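Local coordinates for putative transcriptional regulator protein (PDB 3ER6), which probably acts as an AraC-type transcription factor that binds specific DNA sequences, this chain holding its DJ-1/PfpI-like domain, at residues A[125-130]-A[158-163]; A[110-115]-A[162-167]. The protein carries 1 engineered substitution. All blocks are in the same frame, centred on the assembly; numbering follows the deposited sequence.

Contact 1 of 2, residues A[125-130]-A[158-163]; sequences GLLQQN and LIDGNV
Asp160, the last residue of strand 157-160, reaches over to the backbone of Leu127, Gln128 and Gln129. It also closes a beta hairpin with a two-residue loop, a type II' turn from Asp160 to Val163 held by the bonds Asp160 N to Val163 O and Val163 N to Asp160 O, while Gly125 ends helix 117-124 in a Schellman motif and starts the facing loop. The carboxylate of Asp160, with CG anti to the backbone N (chi1 180°), extends straight out to the loop. Asp160 OD2 accepts the N-H of Gln129, 2.9 Å from Gln129 N, through its syn lone pair, at 160° on the hydrogen. The aliphatic part of Gln129 lies against the same group, CB at 3.5 Å from Asp160 OD2 and CG beside both carboxylate oxygens. A water links the backbones just beside this bond: it donates to Asp160 O and to Leu126 O, and it takes the N-H of Gln128 at 3.0 Å from that N. Asp160 O therefore serves both the turn and the water. Gly161, with phi 69°, occupies the first inner position of the turn. Val163 then brings the chain back with its two methyls divided between the leucines: CG1 lies 3.8 Å from Leu127 CD2, the two side chains crossing at about a right angle, and CG2 lies 3.9 Å from Leu126 CB.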
loop_
_atom_site.group_PDB
_atom_site.type_symbol
_atom_site.label_atom_id
_atom_site.label_comp_id
_atom_site.label_asym_id
_atom_site.label_seq_id
_atom_site.Cartn_x
_atom_site.Cartn_y
_atom_site.Cartn_z
ATOM N N GLY A 125 -15.742 8.793 -19.150
ATOM C CA GLY A 125 -15.774 8.327 -20.530
ATOM C C GLY A 125 -14.431 8.018 -21.163
ATOM O O GLY A 125 -14.330 7.957 -22.393
ATOM N N LEU A 126 -13.395 7.777 -20.352
ATOM C CA LEU A 126 -12.044 7.540 -20.913
ATOM C C LEU A 126 -11.860 6.205 -21.649
ATOM O O LEU A 126 -10.935 6.061 -22.448
ATOM C CB LEU A 126 -10.953 7.627 -19.841
ATOM C CG LEU A 126 -11.004 8.884 -18.947
ATOM C CD1 LEU A 126 -9.706 8.915 -18.061
ATOM C CD2 LEU A 126 -11.155 10.221 -19.774
ATOM N N LEU A 127 -12.703 5.240 -21.338
ATOM C CA LEU A 127 -12.609 3.921 -21.934
ATOM C C LEU A 127 -13.157 3.948 -23.362
ATOM O O LEU A 127 -14.347 4.173 -23.560
ATOM C CB LEU A 127 -13.334 2.923 -21.048
ATOM C CG LEU A 127 -12.612 2.724 -19.685
ATOM C CD1 LEU A 127 -13.589 2.020 -18.694
ATOM C CD2 LEU A 127 -11.261 1.933 -19.817
ATOM N N GLN A 128 -12.284 3.746 -24.344
ATOM C CA GLN A 128 -12.681 3.777 -25.756
ATOM C C GLN A 128 -13.613 2.610 -26.118
ATOM O O GLN A 128 -14.509 2.760 -26.943
ATOM C CB GLN A 128 -11.447 3.794 -26.627
ATOM C CG GLN A 128 -11.726 3.625 -28.145
ATOM C CD GLN A 128 -12.451 4.829 -28.821
ATOM O OE1 GLN A 128 -11.867 5.566 -29.644
ATOM N NE2 GLN A 128 -13.717 5.004 -28.486
ATOM N N GLN A 129 -13.420 1.465 -25.470
ATOM C CA GLN A 129 -14.148 0.233 -25.796
ATOM C C GLN A 129 -15.264 -0.093 -24.822
ATOM O O GLN A 129 -15.952 -1.153 -24.935
ATOM C CB GLN A 129 -13.177 -0.935 -25.823
ATOM C CG GLN A 129 -12.147 -0.850 -26.935
ATOM C CD GLN A 129 -11.616 -2.246 -27.290
ATOM O OE1 GLN A 129 -12.156 -3.274 -26.825
ATOM N NE2 GLN A 129 -10.558 -2.296 -28.095
ATOM N N ASN A 130 -15.441 0.768 -23.829
ATOM C CA ASN A 130 -16.459 0.501 -22.843
ATOM C C ASN A 130 -16.372 -0.906 -22.227
ATOM O O ASN A 130 -17.402 -1.524 -21.977
ATOM C CB ASN A 130 -17.882 0.730 -23.398
ATOM C CG ASN A 130 -18.329 2.205 -23.268
ATOM O OD1 ASN A 130 -19.482 2.550 -23.554
ATOM N ND2 ASN A 130 -17.399 3.083 -22.876
ATOM N N LEU A 158 -6.968 -4.414 -16.879
ATOM C CA LEU A 158 -7.334 -4.240 -18.322
ATOM C C LEU A 158 -6.678 -2.999 -18.861
ATOM O O LEU A 158 -6.636 -1.970 -18.150
ATOM C CB LEU A 158 -8.854 -4.063 -18.431
ATOM C CG LEU A 158 -9.568 -3.749 -19.754
ATOM C CD1 LEU A 158 -10.989 -4.319 -19.673
ATOM C CD2 LEU A 158 -9.642 -2.262 -20.078
ATOM N N ILE A 159 -6.184 -3.062 -20.094
ATOM C CA ILE A 159 -5.598 -1.907 -20.735
ATOM C C ILE A 159 -6.360 -1.566 -22.039
ATOM O O ILE A 159 -6.624 -2.434 -22.860
ATOM C CB ILE A 159 -4.140 -2.133 -21.009
ATOM C CG1 ILE A 159 -3.424 -2.535 -19.693
ATOM C CG2 ILE A 159 -3.529 -0.890 -21.722
ATOM C CD1 ILE A 159 -1.941 -2.917 -19.894
ATOM N N ASP A 160 -6.739 -0.308 -22.194
ATOM C CA ASP A 160 -7.549 0.126 -23.330
ATOM C C ASP A 160 -6.904 1.428 -23.780
ATOM O O ASP A 160 -7.110 2.525 -23.196
ATOM C CB ASP A 160 -8.989 0.351 -22.869
ATOM C CG ASP A 160 -9.933 0.807 -23.998
ATOM O OD1 ASP A 160 -9.500 0.983 -25.147
ATOM O OD2 ASP A 160 -11.128 0.974 -23.705
ATOM N N GLY A 161 -6.072 1.316 -24.800
ATOM C CA GLY A 161 -5.410 2.508 -25.305
ATOM C C GLY A 161 -4.426 2.949 -24.233
ATOM O O GLY A 161 -3.559 2.169 -23.819
ATOM N N ASN A 162 -4.545 4.194 -23.793
ATOM C CA ASN A 162 -3.663 4.666 -22.726
ATOM C C ASN A 162 -4.268 4.662 -21.356
ATOM O O ASN A 162 -3.761 5.360 -20.463
ATOM C CB ASN A 162 -3.162 6.073 -23.026
ATOM C CG ASN A 162 -1.869 6.028 -23.720
ATOM O OD1 ASN A 162 -0.911 5.366 -23.258
ATOM N ND2 ASN A 162 -1.807 6.684 -24.862
ATOM N N VAL A 163 -5.346 3.907 -21.196
ATOM C CA VAL A 163 -6.035 3.837 -19.909
ATOM C C VAL A 163 -5.747 2.448 -19.323
ATOM O O VAL A 163 -5.995 1.416 -19.963
ATOM C CB VAL A 163 -7.583 4.077 -20.053
ATOM C CG1 VAL A 163 -8.279 4.006 -18.673
ATOM C CG2 VAL A 163 -7.850 5.391 -20.762
HETATM O O HOH W 1 -9.410 4.149 -23.805
#

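Contact 2 of 2, residues A[110-115]-A[162-167]; sequences KIVAID and NVYLSS
Ile111 and Tyr164 share the shortest bond of a parallel strand pair, Tyr164 N to Ile111 O at 2.7 Å, within the central sheet of the DJ-1/PfpI-like alpha/beta fold. The axes of strands 110-114 and 163-166 lie 14° apart. Four further N-H groups find carbonyls across the gap: Ile111 N bonds to Asn162 O, Ala113 N to Tyr164 O, Ser166 N to Ala113 O and Asp115 N to Ser166 O, the last at 3.0 Å. The donors thus belong to residues 111, 113 and 115 of segment 110-115 and 164 and 166 of segment 162-167, as a parallel ladder requires.

Beyond the backbone, Lys110 runs along the CE2 side of the Tyr164 ring and bends at its last torsion (chi4 -52°), which lets Lys110 NZ donate a hydrogen bond to Tyr164 OH at 3.0 Å. Lys110 NZ also donates to Asn162 OD1 at 3.2 Å, nearly in line with that C=O bond (167°). Glu182 completes this cluster: its OE1 forms a salt bridge with Lys110 NZ, giving that nitrogen a third acceptor, and its OE2 is hydrogen-bonded to Tyr164 OH. At the other end Ser166 OG pairs with His172, and the carboxylate of Asp115 holds His135 and Ser82. The positive phi of Asp115, just after its strand and before helix 117-124, is consistent with the nucleophile elbow of DJ-1/PfpI relatives.

Strand 77-80 bonds to the other edge of 110-114. Helix 117-124 packs on the face bearing Ile111, Ala113 and Leu165, and helix 173-184 on the face bearing Val112 and Tyr164.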
loop_
_atom_site.group_PDB
_atom_site.type_symbol
_atom_site.label_atom_id
_atom_site.label_comp_id
_atom_site.label_asym_id
_atom_site.label_seq_id
_atom_site.Cartn_x
_atom_site.Cartn_y
_atom_site.Cartn_z
ATOM N N LYS A 110 -0.726 8.783 -19.852
ATOM C CA LYS A 110 -1.258 7.484 -19.429
ATOM C C LYS A 110 -2.140 7.688 -18.199
ATOM O O LYS A 110 -1.759 8.464 -17.308
ATOM C CB LYS A 110 -0.159 6.461 -19.127
ATOM C CG LYS A 110 0.674 6.081 -20.344
ATOM C CD LYS A 110 1.818 5.136 -19.901
ATOM C CE LYS A 110 2.710 4.789 -21.066
ATOM N NZ LYS A 110 1.863 4.298 -22.170
ATOM N N ILE A 111 -3.327 7.050 -18.161
ATOM C CA ILE A 111 -4.264 7.185 -17.042
ATOM C C ILE A 111 -4.370 5.826 -16.353
ATOM O O ILE A 111 -4.841 4.814 -16.928
ATOM C CB ILE A 111 -5.685 7.647 -17.475
ATOM C CG1 ILE A 111 -5.662 8.830 -18.468
ATOM C CG2 ILE A 111 -6.620 7.932 -16.263
ATOM C CD1 ILE A 111 -5.002 10.168 -17.885
ATOM N N VAL A 112 -3.958 5.774 -15.093
ATOM C CA VAL A 112 -3.918 4.495 -14.375
ATOM C C VAL A 112 -4.923 4.627 -13.243
ATOM O O VAL A 112 -4.778 5.514 -12.389
ATOM C CB VAL A 112 -2.504 4.227 -13.741
ATOM C CG1 VAL A 112 -2.536 2.868 -13.007
ATOM C CG2 VAL A 112 -1.349 4.271 -14.806
ATOM N N ALA A 113 -5.953 3.790 -13.235
ATOM C CA ALA A 113 -7.027 3.912 -12.268
ATOM C C ALA A 113 -7.020 2.631 -11.459
ATOM O O ALA A 113 -7.024 1.536 -12.048
ATOM C CB ALA A 113 -8.410 4.079 -12.972
ATOM N N ILE A 114 -6.984 2.766 -10.120
ATOM C CA ILE A 114 -6.858 1.630 -9.212
ATOM C C ILE A 114 -8.019 1.606 -8.239
ATOM O O ILE A 114 -8.454 2.692 -7.788
ATOM C CB ILE A 114 -5.425 1.685 -8.469
ATOM C CG1 ILE A 114 -5.284 2.915 -7.580
ATOM C CG2 ILE A 114 -4.280 1.756 -9.528
ATOM C CD1 ILE A 114 -3.945 2.933 -6.774
ATOM N N ASP A 115 -8.554 0.398 -7.927
ATOM C CA ASP A 115 -9.605 0.270 -6.966
ATOM C C ASP A 115 -10.779 1.106 -7.521
ATOM O O ASP A 115 -10.961 1.166 -8.750
ATOM C CB ASP A 115 -9.154 0.758 -5.570
ATOM C CG ASP A 115 -10.135 0.333 -4.413
ATOM O OD1 ASP A 115 -11.109 -0.433 -4.610
ATOM O OD2 ASP A 115 -9.909 0.766 -3.285
ATOM N N ASN A 162 -4.545 4.194 -23.793
ATOM C CA ASN A 162 -3.663 4.666 -22.726
ATOM C C ASN A 162 -4.268 4.662 -21.356
ATOM O O ASN A 162 -3.761 5.360 -20.463
ATOM C CB ASN A 162 -3.162 6.073 -23.026
ATOM C CG ASN A 162 -1.869 6.028 -23.720
ATOM O OD1 ASN A 162 -0.911 5.366 -23.258
ATOM N ND2 ASN A 162 -1.807 6.684 -24.862
ATOM N N VAL A 163 -5.346 3.907 -21.196
ATOM C CA VAL A 163 -6.035 3.837 -19.909
ATOM C C VAL A 163 -5.747 2.448 -19.323
ATOM O O VAL A 163 -5.995 1.416 -19.963
ATOM C CB VAL A 163 -7.583 4.077 -20.053
ATOM C CG1 VAL A 163 -8.279 4.006 -18.673
ATOM C CG2 VAL A 163 -7.850 5.391 -20.762
ATOM N N TYR A 164 -5.238 2.416 -18.104
ATOM C CA TYR A 164 -4.868 1.177 -17.407
ATOM C C TYR A 164 -5.736 1.031 -16.178
ATOM O O TYR A 164 -5.749 1.919 -15.317
ATOM C CB TYR A 164 -3.387 1.255 -16.930
ATOM C CG TYR A 164 -2.397 1.437 -18.035
ATOM C CD1 TYR A 164 -1.538 0.380 -18.400
ATOM C CD2 TYR A 164 -2.287 2.656 -18.698
ATOM C CE1 TYR A 164 -0.587 0.530 -19.403
ATOM C CE2 TYR A 164 -1.354 2.827 -19.755
ATOM C CZ TYR A 164 -0.531 1.748 -20.098
ATOM O OH TYR A 164 0.367 1.901 -21.110
ATOM N N LEU A 165 -6.450 -0.074 -16.078
ATOM C CA LEU A 165 -7.314 -0.334 -14.983
ATOM C C LEU A 165 -6.796 -1.513 -14.135
ATOM O O LEU A 165 -6.461 -2.599 -14.663
ATOM C CB LEU A 165 -8.746 -0.725 -15.457
ATOM C CG LEU A 165 -9.498 0.185 -16.456
ATOM C CD1 LEU A 165 -10.908 -0.414 -16.706
ATOM C CD2 LEU A 165 -9.605 1.641 -15.940
ATOM N N SER A 166 -6.769 -1.320 -12.815
ATOM C CA SER A 166 -6.340 -2.394 -11.925
ATOM C C SER A 166 -7.318 -2.432 -10.684
ATOM O O SER A 166 -7.296 -1.532 -9.848
ATOM C CB SER A 166 -4.874 -2.207 -11.493
ATOM O OG SER A 166 -4.553 -3.203 -10.503
ATOM N N SER A 167 -8.185 -3.452 -10.617
ATOM C CA SER A 167 -9.194 -3.607 -9.537
ATOM C C SER A 167 -8.602 -3.533 -8.122
ATOM O O SER A 167 -9.119 -2.854 -7.258
ATOM C CB SER A 167 -9.914 -4.958 -9.657
ATOM O OG SER A 167 -10.708 -4.951 -10.812
#

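How the contacts relate
The centre of contact 2 lies about 5 Å from the centre of the chain and the contact is buried, whereas the centre of contact 1 lies about 13 Å from it and the contact mixes buried leucines with exposed glutamines. They share Asn162 and Val163, where the hairpin turn passes into strand 163-166. That strand sits between 110-114, its parallel partner, and 157-160, the antiparallel edge strand, to which it is joined by a probable hydrogen bond from Leu165 N to Leu158 O. Regular main-chain bonding dominates contact 2; in contact 1 a carboxylate and a water meet the irregular loop backbone instead. Apolar packing joins them, as where Leu126 CD1 lies 3.7 Å from Ile111 CG2.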